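Conserved exported protein (Bacteroides fragilis, PDB 3CLW) is of unknown function but probably hydrolyses O-glycosyl bonds in carbohydrates. Local coordinates at residues Ile45-Glu53 and Ile61-Arg69; Glu364-Leu373 and Gly385-Leu393. All coordinates share one frame; numbering follows the deposited sequence.

Contact 1 is the more buried of the two. It joins the C-terminal end of helix 39-50 to the loop that leads into strand 68-71. Contact 2 is only partly buried. It pairs strands 368-371 and 386-389 and runs into the start of helix 391-400. Backbone bonds hold both, but in contact 1 carbonyls at a helix end receive amides of a loop, whereas contact 2 has regular antiparallel pairing. Both have two bridging waters. Contact 1 adds an aromatic pair, contact 2 a threonine N-cap. Their centres lie about 15 Å apart. They touch where M63 meets P367 and L393, and where I45 of helix 39-50 meets I387.

Contact 1: Ile45-Glu53 and Ile61-Arg69; sequences IADLLFKRE and IGMALTNWR
F50 points the edge of its ring at a face of W68. The two planes stand at 89°, and the F50 ring centre is 5.1 Å from that of the six-membered ring of W68, a T-shaped pair. F50 CZ comes closest, 3.5 Å from W68 CD2, and meets the face toward its rim. One face of F50 is covered by CB of its neighbour L49. Beside the stack, L49 CD1 touches the W68 ring at CH2, 3.8 Å away. W68 CG lies anti to the backbone N (chi1 -177°), which turns the indole toward the helix.

The helix ends at F50, and its last carbonyls take bonds from the loop. M63 N donates to L48 O at 2.8 Å. L65 N donates to L49 O at 2.7 Å. G62 CA also lies against L48 O. One water accepts from A64 N and lies within bonding distance of D47 O and K51 O. A second water donates to F50 O and L65 O, 2.7 Å from each.

Beyond the helix, I61 N donates to E53 O at 2.9 Å. I61 CD1 packs along the K51 chain, 3.5 Å from K51 CD. The CB and CG of R52 lie against A64 CB, while R52 NE bonds to F401 O. The D47 carboxylate forms a salt bridge with R120.

F113 of helix 108-119 also packs on W68. Helix 39-50 thus packs its C-terminal end against the loop into strand 68-71, one of the parallel strands of the barrel (it pairs with 125-128), consistent with the TIM-barrel fold of family 30 glycosyl hydrolases.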
ATOM      1  N   ILE A  45     -13.330  -7.351 -11.252  1.00 35.14           N
ATOM      2  CA  ILE A  45     -12.425  -6.960 -10.140  1.00 34.40           C
ATOM      3  C   ILE A  45     -11.080  -6.506 -10.735  1.00 34.17           C
ATOM      4  O   ILE A  45     -10.638  -5.401 -10.475  1.00 34.49           O
ATOM      5  CB  ILE A  45     -12.249  -8.111  -9.119  1.00 34.62           C
ATOM      6  CG1 ILE A  45     -13.561  -8.356  -8.361  1.00 32.39           C
ATOM      7  CG2 ILE A  45     -11.085  -7.834  -8.137  1.00 33.33           C
ATOM      8  CD1 ILE A  45     -13.575  -9.638  -7.504  1.00 33.04           C
ATOM      9  N   ALA A  46     -10.490  -7.335 -11.591  1.00 33.31           N
ATOM     10  CA  ALA A  46      -9.239  -6.982 -12.258  1.00 33.67           C
ATOM     11  C   ALA A  46      -9.280  -5.628 -13.007  1.00 34.24           C
ATOM     12  O   ALA A  46      -8.306  -4.851 -12.958  1.00 33.93           O
ATOM     13  CB  ALA A  46      -8.805  -8.094 -13.191  1.00 32.79           C
ATOM     14  N   ASP A  47     -10.395  -5.348 -13.689  1.00 33.45           N
ATOM     15  CA  ASP A  47     -10.576  -4.048 -14.298  1.00 34.01           C
ATOM     16  C   ASP A  47     -10.582  -2.903 -13.252  1.00 33.42           C
ATOM     17  O   ASP A  47      -9.914  -1.902 -13.459  1.00 32.69           O
ATOM     18  CB  ASP A  47     -11.848  -3.976 -15.178  1.00 34.29           C
ATOM     19  CG  ASP A  47     -11.789  -4.882 -16.426  1.00 36.61           C
ATOM     20  OD1 ASP A  47     -10.691  -5.343 -16.871  1.00 38.56           O
ATOM     21  OD2 ASP A  47     -12.885  -5.134 -16.974  1.00 36.27           O
ATOM     22  N   LEU A  48     -11.346  -3.043 -12.164  1.00 33.22           N
ATOM     23  CA  LEU A  48     -11.414  -1.995 -11.104  1.00 33.80           C
ATOM     24  C   LEU A  48     -10.042  -1.705 -10.490  1.00 33.14           C
ATOM     25  O   LEU A  48      -9.771  -0.586 -10.078  1.00 32.84           O
ATOM     26  CB  LEU A  48     -12.411  -2.367  -9.984  1.00 34.08           C
ATOM     27  CG  LEU A  48     -13.925  -2.343 -10.360  1.00 35.51           C
ATOM     28  CD1 LEU A  48     -14.758  -3.245  -9.443  1.00 34.83           C
ATOM     29  CD2 LEU A  48     -14.484  -0.932 -10.396  1.00 31.52           C
ATOM     30  N   LEU A  49      -9.173  -2.718 -10.496  1.00 32.45           N
ATOM     31  CA  LEU A  49      -7.860  -2.634  -9.835  1.00 31.73           C
ATOM     32  C   LEU A  49      -6.782  -2.048 -10.740  1.00 31.72           C
ATOM     33  O   LEU A  49      -6.030  -1.198 -10.306  1.00 31.21           O
ATOM     34  CB  LEU A  49      -7.439  -4.022  -9.367  1.00 30.55           C
ATOM     35  CG  LEU A  49      -8.257  -4.693  -8.273  1.00 30.86           C
ATOM     36  CD1 LEU A  49      -7.695  -6.053  -7.850  1.00 29.65           C
ATOM     37  CD2 LEU A  49      -8.314  -3.802  -7.086  1.00 32.30           C
ATOM     38  N   PHE A  50      -6.750  -2.486 -12.007  1.00 31.71           N
ATOM     39  CA  PHE A  50      -5.564  -2.348 -12.861  1.00 32.95           C
ATOM     40  C   PHE A  50      -5.732  -1.565 -14.158  1.00 33.69           C
ATOM     41  O   PHE A  50      -4.745  -1.032 -14.671  1.00 34.25           O
ATOM     42  CB  PHE A  50      -5.009  -3.731 -13.221  1.00 31.38           C
ATOM     43  CG  PHE A  50      -4.736  -4.587 -12.036  1.00 32.91           C
ATOM     44  CD1 PHE A  50      -3.883  -4.126 -11.003  1.00 31.90           C
ATOM     45  CD2 PHE A  50      -5.323  -5.851 -11.928  1.00 32.65           C
ATOM     46  CE1 PHE A  50      -3.637  -4.911  -9.882  1.00 31.64           C
ATOM     47  CE2 PHE A  50      -5.073  -6.662 -10.815  1.00 35.94           C
ATOM     48  CZ  PHE A  50      -4.219  -6.186  -9.784  1.00 32.78           C
ATOM     49  N   LYS A  51      -6.955  -1.514 -14.687  1.00 33.82           N
ATOM     50  CA  LYS A  51      -7.148  -1.103 -16.072  1.00 35.09           C
ATOM     51  C   LYS A  51      -7.231   0.414 -16.156  1.00 35.03           C
ATOM     52  O   LYS A  51      -8.106   1.023 -15.572  1.00 35.36           O
ATOM     53  CB  LYS A  51      -8.398  -1.779 -16.674  1.00 35.44           C
ATOM     54  CG  LYS A  51      -8.538  -1.626 -18.185  1.00 37.28           C
ATOM     55  CD  LYS A  51      -9.705  -2.443 -18.687  1.00 38.19           C
ATOM     56  CE  LYS A  51      -9.837  -2.409 -20.197  1.00 42.59           C
ATOM     57  NZ  LYS A  51     -10.986  -3.283 -20.619  1.00 43.48           N
ATOM     58  N   ARG A  52      -6.279   1.020 -16.848  1.00 34.94           N
ATOM     59  CA  ARG A  52      -6.255   2.474 -16.952  1.00 35.41           C
ATOM     60  C   ARG A  52      -7.003   2.926 -18.229  1.00 36.20           C
ATOM     61  O   ARG A  52      -6.392   3.219 -19.251  1.00 35.89           O
ATOM     62  CB  ARG A  52      -4.801   3.001 -16.908  1.00 34.59           C
ATOM     63  CG  ARG A  52      -4.635   4.393 -16.281  1.00 33.30           C
ATOM     64  CD  ARG A  52      -4.989   5.493 -17.244  1.00 34.66           C
ATOM     65  NE  ARG A  52      -4.946   6.808 -16.610  1.00 36.03           N
ATOM     66  CZ  ARG A  52      -5.132   7.951 -17.260  1.00 35.49           C
ATOM     67  NH1 ARG A  52      -5.393   7.940 -18.556  1.00 35.70           N
ATOM     68  NH2 ARG A  52      -5.125   9.096 -16.603  1.00 34.60           N
ATOM     69  N   GLU A  53      -8.330   2.964 -18.143  1.00 37.40           N
ATOM     70  CA  GLU A  53      -9.199   3.348 -19.267  1.00 38.93           C
ATOM     71  C   GLU A  53     -10.385   4.131 -18.756  1.00 38.54           C
ATOM     72  O   GLU A  53     -10.735   4.082 -17.563  1.00 37.19           O
ATOM     73  CB  GLU A  53      -9.746   2.121 -20.012  1.00 39.51           C
ATOM     74  CG  GLU A  53      -8.691   1.134 -20.459  1.00 46.46           C
ATOM     75  CD  GLU A  53      -8.615   0.958 -21.959  1.00 56.03           C
ATOM     76  OE1 GLU A  53      -7.666   1.504 -22.587  1.00 61.55           O
ATOM     77  OE2 GLU A  53      -9.497   0.261 -22.510  1.00 58.97           O
ATOM     78  N   ILE A  61     -12.324   3.990 -15.126  1.00 36.98           N
ATOM     79  CA  ILE A  61     -13.038   2.774 -14.764  1.00 36.70           C
ATOM     80  C   ILE A  61     -12.648   2.165 -13.417  1.00 35.55           C
ATOM     81  O   ILE A  61     -13.311   1.234 -12.943  1.00 34.55           O
ATOM     82  CB  ILE A  61     -12.982   1.668 -15.863  1.00 37.55           C
ATOM     83  CG1 ILE A  61     -11.558   1.184 -16.097  1.00 38.59           C
ATOM     84  CG2 ILE A  61     -13.700   2.108 -17.156  1.00 37.42           C
ATOM     85  CD1 ILE A  61     -11.542  -0.174 -16.749  1.00 41.12           C
ATOM     86  N   GLY A  62     -11.602   2.701 -12.792  1.00 33.97           N
ATOM     87  CA  GLY A  62     -11.051   2.084 -11.590  1.00 33.01           C
ATOM     88  C   GLY A  62      -9.845   2.816 -11.024  1.00 32.62           C
ATOM     89  O   GLY A  62      -9.563   3.950 -11.413  1.00 32.57           O
ATOM     90  N   MET A  63      -9.151   2.162 -10.099  1.00 31.59           N
ATOM     91  CA  MET A  63      -7.949   2.743  -9.493  1.00 29.83           C
ATOM     92  C   MET A  63      -6.755   2.804 -10.454  1.00 30.63           C
ATOM     93  O   MET A  63      -5.915   3.672 -10.306  1.00 31.37           O
ATOM     94  CB  MET A  63      -7.565   1.968  -8.237  1.00 30.00           C
ATOM     95  CG  MET A  63      -8.265   2.421  -6.925  1.00 30.82           C
ATOM     96  SD  MET A  63      -8.042   1.290  -5.531  1.00 22.96           S
ATOM     97  CE  MET A  63      -8.717   2.255  -4.327  1.00 33.01           C
ATOM     98  N   ALA A  64      -6.698   1.877 -11.417  1.00 30.48           N
ATOM     99  CA  ALA A  64      -5.532   1.647 -12.260  1.00 31.26           C
ATOM    100  C   ALA A  64      -4.235   1.662 -11.415  1.00 31.76           C
ATOM    101  O   ALA A  64      -3.325   2.439 -11.673  1.00 31.44           O
ATOM    102  CB  ALA A  64      -5.448   2.668 -13.404  1.00 30.71           C
ATOM    103  N   LEU A  65      -4.194   0.800 -10.400  1.00 31.46           N
ATOM    104  CA  LEU A  65      -3.011   0.600  -9.593  1.00 30.72           C
ATOM    105  C   LEU A  65      -1.791   0.250 -10.430  1.00 30.85           C
ATOM    106  O   LEU A  65      -1.892  -0.367 -11.503  1.00 30.30           O
ATOM    107  CB  LEU A  65      -3.244  -0.491  -8.559  1.00 31.11           C
ATOM    108  CG  LEU A  65      -4.347  -0.227  -7.541  1.00 30.46           C
ATOM    109  CD1 LEU A  65      -4.570  -1.493  -6.821  1.00 30.40           C
ATOM    110  CD2 LEU A  65      -3.987   0.930  -6.575  1.00 31.54           C
ATOM    111  N   THR A  66      -0.625   0.635  -9.906  1.00 30.43           N
ATOM    112  CA  THR A  66       0.590   0.541 -10.670  1.00 30.71           C
ATOM    113  C   THR A  66       1.670  -0.289  -9.992  1.00 31.08           C
ATOM    114  O   THR A  66       2.806  -0.330 -10.468  1.00 32.35           O
ATOM    115  CB  THR A  66       1.113   1.963 -11.040  1.00 30.41           C
ATOM    116  OG1 THR A  66       1.001   2.809  -9.906  1.00 29.92           O
ATOM    117  CG2 THR A  66       0.287   2.553 -12.175  1.00 27.98           C
ATOM    118  N   ASN A  67       1.321  -0.915  -8.874  1.00 31.18           N
ATOM    119  CA  ASN A  67       2.082  -2.009  -8.273  1.00 30.61           C
ATOM    120  C   ASN A  67       1.025  -2.977  -7.739  1.00 30.78           C
ATOM    121  O   ASN A  67      -0.149  -2.579  -7.574  1.00 31.22           O
ATOM    122  CB  ASN A  67       2.998  -1.508  -7.145  1.00 30.01           C
ATOM    123  CG  ASN A  67       3.751  -2.649  -6.424  1.00 31.33           C
ATOM    124  OD1 ASN A  67       4.655  -3.282  -6.978  1.00 34.55           O
ATOM    125  ND2 ASN A  67       3.389  -2.892  -5.187  1.00 29.29           N
ATOM    126  N   TRP A  68       1.408  -4.232  -7.514  1.00 30.07           N
ATOM    127  CA  TRP A  68       0.500  -5.243  -6.907  1.00 30.30           C
ATOM    128  C   TRP A  68       1.312  -6.061  -5.917  1.00 30.03           C
ATOM    129  O   TRP A  68       2.400  -6.541  -6.265  1.00 29.41           O
ATOM    130  CB  TRP A  68      -0.106  -6.159  -7.978  1.00 28.90           C
ATOM    131  CG  TRP A  68      -1.126  -7.224  -7.504  1.00 29.07           C
ATOM    132  CD1 TRP A  68      -1.041  -8.591  -7.679  1.00 27.66           C
ATOM    133  CD2 TRP A  68      -2.379  -6.984  -6.857  1.00 28.48           C
ATOM    134  NE1 TRP A  68      -2.159  -9.213  -7.186  1.00 29.47           N
ATOM    135  CE2 TRP A  68      -3.006  -8.250  -6.675  1.00 30.61           C
ATOM    136  CE3 TRP A  68      -3.035  -5.824  -6.400  1.00 29.32           C
ATOM    137  CZ2 TRP A  68      -4.253  -8.388  -6.023  1.00 28.38           C
ATOM    138  CZ3 TRP A  68      -4.287  -5.958  -5.761  1.00 29.17           C
ATOM    139  CH2 TRP A  68      -4.877  -7.239  -5.579  1.00 27.97           C
ATOM    140  N   ARG A  69       0.824  -6.171  -4.681  1.00 29.96           N
ATOM    141  CA  ARG A  69       1.582  -6.898  -3.668  1.00 31.16           C
ATOM    142  C   ARG A  69       1.084  -8.356  -3.562  1.00 31.55           C
ATOM    143  O   ARG A  69      -0.087  -8.602  -3.247  1.00 31.66           O
ATOM    144  CB  ARG A  69       1.531  -6.199  -2.309  1.00 30.89           C
ATOM    145  CG  ARG A  69       2.123  -4.776  -2.273  1.00 33.86           C
ATOM    146  CD  ARG A  69       1.863  -4.073  -0.923  1.00 32.42           C
ATOM    147  NE  ARG A  69       2.354  -4.865   0.211  1.00 33.90           N
ATOM    148  CZ  ARG A  69       3.543  -4.703   0.805  1.00 33.19           C
ATOM    149  NH1 ARG A  69       4.402  -3.749   0.422  1.00 31.64           N
ATOM    150  NH2 ARG A  69       3.862  -5.501   1.811  1.00 31.66           N
TER
HETATM  151  O   HOH W   1      -8.701   0.677 -13.099  1.00 31.87           O
HETATM  152  O   HOH W   2      -2.492   0.346 -14.036  1.00 33.47           O

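Contact 2: Glu364-Leu373 and Gly385-Leu393; sequences EDVPIQLLPL and GEISTTKML
E364 lays its CG against T390 CG2, 3.7 Å apart. Its carboxylate is held by R330 and S331, and a water links OE2 to K391 N. M392 CE rests 3.4 Å from E364 O. T390 OG1 is within hydrogen-bonding reach of two carbonyls, V366 O at 2.7 Å and P367 O at 3.1 Å. P367 O accepts from T390 N at 2.9 Å. T390 is also the N-cap of helix 391-400: with chi1 at 69°, OG1 faces the helix start and takes weak bonds from M392 N and L393 N. P367 CB packs on L393 CB.

From I368 on, the two segments pair as antiparallel strands. I368 CG2 meets I387 CG2 at 4.0 Å, the two side chains side by side. Q369 and S388 form a hydrogen-bonded pair, 2.8 Å from Q369 N to S388 O, and a water bridges their side chains; Q369 NE2 bonds to L362 O. L370 faces I387 in a non-hydrogen-bonded pair. L371 N donates to E386 O at 2.7 Å, while L371 CD1 covers S388 CB. L373 CD2 closes over G385.

Strand 368-371 is central, between 360-361 and 386-389. I368 and I387 face helix 39-50, and M392 packs on helix 328-347.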
ATOM      1  N   GLU A 364     -16.385  -2.786   5.116  1.00 39.16           N
ATOM      2  CA  GLU A 364     -16.250  -1.541   4.346  1.00 39.79           C
ATOM      3  C   GLU A 364     -14.976  -0.822   4.798  1.00 39.90           C
ATOM      4  O   GLU A 364     -15.028   0.236   5.441  1.00 39.88           O
ATOM      5  CB  GLU A 364     -17.489  -0.629   4.463  1.00 39.55           C
ATOM      6  CG  GLU A 364     -17.665   0.338   3.253  1.00 40.43           C
ATOM      7  CD  GLU A 364     -18.742   1.450   3.457  1.00 41.34           C
ATOM      8  OE1 GLU A 364     -19.489   1.443   4.459  1.00 42.99           O
ATOM      9  OE2 GLU A 364     -18.829   2.354   2.609  1.00 41.44           O
ATOM     10  N   ASP A 365     -13.827  -1.410   4.470  1.00 39.75           N
ATOM     11  CA  ASP A 365     -12.552  -0.948   5.041  1.00 39.74           C
ATOM     12  C   ASP A 365     -11.412  -0.888   4.020  1.00 39.44           C
ATOM     13  O   ASP A 365     -10.300  -0.577   4.373  1.00 39.39           O
ATOM     14  CB  ASP A 365     -12.176  -1.828   6.221  1.00 39.75           C
ATOM     15  CG  ASP A 365     -12.442  -3.303   5.956  1.00 41.50           C
ATOM     16  OD1 ASP A 365     -12.276  -3.773   4.820  1.00 41.60           O
ATOM     17  OD2 ASP A 365     -12.855  -4.011   6.894  1.00 46.96           O
ATOM     18  N   VAL A 366     -11.724  -1.162   2.753  1.00 38.81           N
ATOM     19  CA  VAL A 366     -10.767  -1.156   1.634  1.00 38.33           C
ATOM     20  C   VAL A 366     -11.579  -0.772   0.370  1.00 37.53           C
ATOM     21  O   VAL A 366     -12.749  -0.431   0.501  1.00 37.13           O
ATOM     22  CB  VAL A 366     -10.039  -2.510   1.464  1.00 37.73           C
ATOM     23  CG1 VAL A 366      -9.155  -2.845   2.696  1.00 38.68           C
ATOM     24  CG2 VAL A 366     -11.020  -3.622   1.165  1.00 38.15           C
ATOM     25  N   PRO A 367     -10.933  -0.703  -0.809  1.00 37.21           N
ATOM     26  CA  PRO A 367     -11.601  -0.358  -2.088  1.00 37.00           C
ATOM     27  C   PRO A 367     -12.835  -1.198  -2.481  1.00 36.76           C
ATOM     28  O   PRO A 367     -13.825  -0.638  -2.935  1.00 37.14           O
ATOM     29  CB  PRO A 367     -10.491  -0.538  -3.118  1.00 35.51           C
ATOM     30  CG  PRO A 367      -9.255  -0.266  -2.324  1.00 37.61           C
ATOM     31  CD  PRO A 367      -9.477  -0.860  -0.989  1.00 36.66           C
ATOM     32  N   ILE A 368     -12.755  -2.514  -2.356  1.00 36.81           N
ATOM     33  CA  ILE A 368     -13.818  -3.397  -2.824  1.00 37.06           C
ATOM     34  C   ILE A 368     -14.361  -4.195  -1.654  1.00 37.29           C
ATOM     35  O   ILE A 368     -13.611  -4.870  -0.933  1.00 36.71           O
ATOM     36  CB  ILE A 368     -13.367  -4.377  -3.962  1.00 36.73           C
ATOM     37  CG1 ILE A 368     -13.063  -3.621  -5.256  1.00 37.79           C
ATOM     38  CG2 ILE A 368     -14.467  -5.429  -4.260  1.00 36.84           C
ATOM     39  CD1 ILE A 368     -12.172  -4.433  -6.275  1.00 36.54           C
ATOM     40  N   GLN A 369     -15.674  -4.082  -1.464  1.00 37.90           N
ATOM     41  CA  GLN A 369     -16.397  -4.900  -0.513  1.00 37.82           C
ATOM     42  C   GLN A 369     -17.138  -6.027  -1.248  1.00 37.56           C
ATOM     43  O   GLN A 369     -17.767  -5.812  -2.266  1.00 37.94           O
ATOM     44  CB  GLN A 369     -17.360  -4.061   0.312  1.00 38.11           C
ATOM     45  CG  GLN A 369     -18.242  -4.911   1.219  1.00 36.76           C
ATOM     46  CD  GLN A 369     -18.981  -4.092   2.223  1.00 38.27           C
ATOM     47  OE1 GLN A 369     -19.401  -2.973   1.942  1.00 41.97           O
ATOM     48  NE2 GLN A 369     -19.151  -4.638   3.409  1.00 39.08           N
ATOM     49  N   LEU A 370     -17.015  -7.223  -0.708  1.00 37.87           N
ATOM     50  CA  LEU A 370     -17.527  -8.443  -1.292  1.00 38.46           C
ATOM     51  C   LEU A 370     -18.778  -8.746  -0.496  1.00 38.21           C
ATOM     52  O   LEU A 370     -18.705  -8.802   0.726  1.00 38.83           O
ATOM     53  CB  LEU A 370     -16.508  -9.554  -1.046  1.00 38.16           C
ATOM     54  CG  LEU A 370     -15.450  -9.997  -2.067  1.00 39.89           C
ATOM     55  CD1 LEU A 370     -15.120  -9.005  -3.211  1.00 38.59           C
ATOM     56  CD2 LEU A 370     -14.223 -10.382  -1.290  1.00 38.81           C
ATOM     57  N   LEU A 371     -19.914  -8.893  -1.172  1.00 37.32           N
ATOM     58  CA  LEU A 371     -21.198  -9.133  -0.470  1.00 37.58           C
ATOM     59  C   LEU A 371     -21.688 -10.541  -0.769  1.00 36.37           C
ATOM     60  O   LEU A 371     -21.759 -10.915  -1.921  1.00 36.38           O
ATOM     61  CB  LEU A 371     -22.265  -8.099  -0.865  1.00 36.91           C
ATOM     62  CG  LEU A 371     -21.852  -6.632  -0.653  1.00 38.99           C
ATOM     63  CD1 LEU A 371     -22.765  -5.637  -1.392  1.00 40.62           C
ATOM     64  CD2 LEU A 371     -21.776  -6.268   0.820  1.00 41.46           C
ATOM     65  N   PRO A 372     -22.020 -11.327   0.263  1.00 36.36           N
ATOM     66  CA  PRO A 372     -22.534 -12.665  -0.051  1.00 37.02           C
ATOM     67  C   PRO A 372     -23.736 -12.556  -0.996  1.00 37.02           C
ATOM     68  O   PRO A 372     -24.472 -11.575  -0.926  1.00 36.82           O
ATOM     69  CB  PRO A 372     -22.985 -13.194   1.305  1.00 36.17           C
ATOM     70  CG  PRO A 372     -22.134 -12.448   2.296  1.00 37.44           C
ATOM     71  CD  PRO A 372     -22.032 -11.064   1.714  1.00 36.49           C
ATOM     72  N   LEU A 373     -23.904 -13.507  -1.907  1.00 38.10           N
ATOM     73  CA  LEU A 373     -25.170 -13.584  -2.649  1.00 39.87           C
ATOM     74  C   LEU A 373     -26.317 -13.729  -1.633  1.00 40.36           C
ATOM     75  O   LEU A 373     -26.092 -14.098  -0.466  1.00 40.42           O
ATOM     76  CB  LEU A 373     -25.144 -14.727  -3.657  1.00 40.07           C
ATOM     77  CG  LEU A 373     -23.968 -14.645  -4.635  1.00 41.46           C
ATOM     78  CD1 LEU A 373     -23.960 -15.788  -5.631  1.00 41.05           C
ATOM     79  CD2 LEU A 373     -23.938 -13.287  -5.349  1.00 41.41           C
ATOM     80  N   GLY A 385     -19.848 -14.230  -5.158  1.00 36.10           N
ATOM     81  CA  GLY A 385     -20.355 -13.141  -4.335  1.00 36.09           C
ATOM     82  C   GLY A 385     -20.659 -11.949  -5.207  1.00 37.45           C
ATOM     83  O   GLY A 385     -20.556 -12.024  -6.405  1.00 36.33           O
ATOM     84  N   GLU A 386     -21.029 -10.840  -4.583  1.00 39.40           N
ATOM     85  CA  GLU A 386     -21.314  -9.579  -5.265  1.00 41.40           C
ATOM     86  C   GLU A 386     -20.204  -8.542  -4.970  1.00 40.18           C
ATOM     87  O   GLU A 386     -19.782  -8.368  -3.841  1.00 39.13           O
ATOM     88  CB  GLU A 386     -22.675  -9.021  -4.794  1.00 41.04           C
ATOM     89  CG  GLU A 386     -23.195  -7.841  -5.624  1.00 45.28           C
ATOM     90  CD  GLU A 386     -24.162  -6.930  -4.870  1.00 46.49           C
ATOM     91  OE1 GLU A 386     -24.794  -7.369  -3.877  1.00 51.23           O
ATOM     92  OE2 GLU A 386     -24.298  -5.754  -5.288  1.00 51.98           O
ATOM     93  N   ILE A 387     -19.771  -7.858  -6.016  1.00 40.41           N
ATOM     94  CA  ILE A 387     -18.762  -6.806  -5.944  1.00 40.05           C
ATOM     95  C   ILE A 387     -19.431  -5.450  -5.610  1.00 40.19           C
ATOM     96  O   ILE A 387     -20.380  -5.029  -6.276  1.00 39.54           O
ATOM     97  CB  ILE A 387     -17.999  -6.737  -7.293  1.00 39.94           C
ATOM     98  CG1 ILE A 387     -17.294  -8.062  -7.555  1.00 38.84           C
ATOM     99  CG2 ILE A 387     -17.026  -5.580  -7.335  1.00 38.64           C
ATOM    100  CD1 ILE A 387     -17.198  -8.391  -9.017  1.00 37.77           C
ATOM    101  N   SER A 388     -18.945  -4.784  -4.564  1.00 39.78           N
ATOM    102  CA  SER A 388     -19.424  -3.446  -4.241  1.00 39.71           C
ATOM    103  C   SER A 388     -18.215  -2.490  -4.093  1.00 39.21           C
ATOM    104  O   SER A 388     -17.345  -2.728  -3.271  1.00 39.65           O
ATOM    105  CB  SER A 388     -20.245  -3.556  -2.952  1.00 39.93           C
ATOM    106  OG  SER A 388     -20.677  -2.302  -2.479  1.00 41.81           O
ATOM    107  N   THR A 389     -18.134  -1.433  -4.893  1.00 38.08           N
ATOM    108  CA  THR A 389     -17.050  -0.455  -4.731  1.00 37.64           C
ATOM    109  C   THR A 389     -17.325   0.462  -3.542  1.00 37.74           C
ATOM    110  O   THR A 389     -18.476   0.788  -3.272  1.00 37.25           O
ATOM    111  CB  THR A 389     -16.789   0.400  -6.008  1.00 38.13           C
ATOM    112  OG1 THR A 389     -17.931   1.225  -6.294  1.00 38.90           O
ATOM    113  CG2 THR A 389     -16.498  -0.501  -7.190  1.00 35.88           C
ATOM    114  N   THR A 390     -16.282   0.824  -2.793  1.00 36.14           N
ATOM    115  CA  THR A 390     -16.462   1.758  -1.712  1.00 35.31           C
ATOM    116  C   THR A 390     -16.021   3.127  -2.202  1.00 35.03           C
ATOM    117  O   THR A 390     -15.432   3.249  -3.285  1.00 35.70           O
ATOM    118  CB  THR A 390     -15.665   1.353  -0.446  1.00 36.03           C
ATOM    119  OG1 THR A 390     -14.267   1.497  -0.707  1.00 35.10           O
ATOM    120  CG2 THR A 390     -15.974  -0.075  -0.020  1.00 33.58           C
ATOM    121  N   LYS A 391     -16.319   4.171  -1.442  1.00 34.49           N
ATOM    122  CA  LYS A 391     -15.828   5.500  -1.810  1.00 34.73           C
ATOM    123  C   LYS A 391     -14.286   5.607  -1.672  1.00 34.14           C
ATOM    124  O   LYS A 391     -13.661   6.520  -2.246  1.00 34.82           O
ATOM    125  CB  LYS A 391     -16.535   6.580  -0.994  1.00 34.50           C
ATOM    126  CG  LYS A 391     -18.040   6.710  -1.335  1.00 36.35           C
ATOM    127  CD  LYS A 391     -18.217   7.339  -2.718  1.00 37.66           C
ATOM    128  CE  LYS A 391     -19.684   7.390  -3.129  1.00 38.19           C
ATOM    129  NZ  LYS A 391     -19.804   8.085  -4.450  1.00 40.34           N
ATOM    130  N   MET A 392     -13.712   4.681  -0.896  1.00 32.87           N
ATOM    131  CA  MET A 392     -12.290   4.559  -0.693  1.00 30.92           C
ATOM    132  C   MET A 392     -11.675   4.152  -2.008  1.00 32.57           C
ATOM    133  O   MET A 392     -10.593   4.606  -2.335  1.00 33.14           O
ATOM    134  CB  MET A 392     -11.955   3.553   0.423  1.00 30.99           C
ATOM    135  CG  MET A 392     -12.159   4.114   1.869  1.00 30.27           C
ATOM    136  SD  MET A 392     -12.140   2.973   3.255  1.00 24.70           S
ATOM    137  CE  MET A 392     -13.707   2.102   2.973  1.00 27.87           C
ATOM    138  N   LEU A 393     -12.367   3.325  -2.794  1.00 32.71           N
ATOM    139  CA  LEU A 393     -11.806   2.974  -4.084  1.00 32.94           C
ATOM    140  C   LEU A 393     -11.693   4.236  -4.920  1.00 33.15           C
ATOM    141  O   LEU A 393     -10.657   4.515  -5.501  1.00 33.58           O
ATOM    142  CB  LEU A 393     -12.638   1.891  -4.811  1.00 33.41           C
ATOM    143  CG  LEU A 393     -12.046   1.339  -6.127  1.00 33.27           C
ATOM    144  CD1 LEU A 393     -12.547  -0.064  -6.453  1.00 33.81           C
ATOM    145  CD2 LEU A 393     -12.381   2.248  -7.299  1.00 34.16           C
TER
HETATM  146  O   HOH W   3     -16.786   3.965   1.331  1.00 37.17           O
HETATM  147  O   HOH W   4     -19.747  -1.365  -0.268  1.00 48.66           O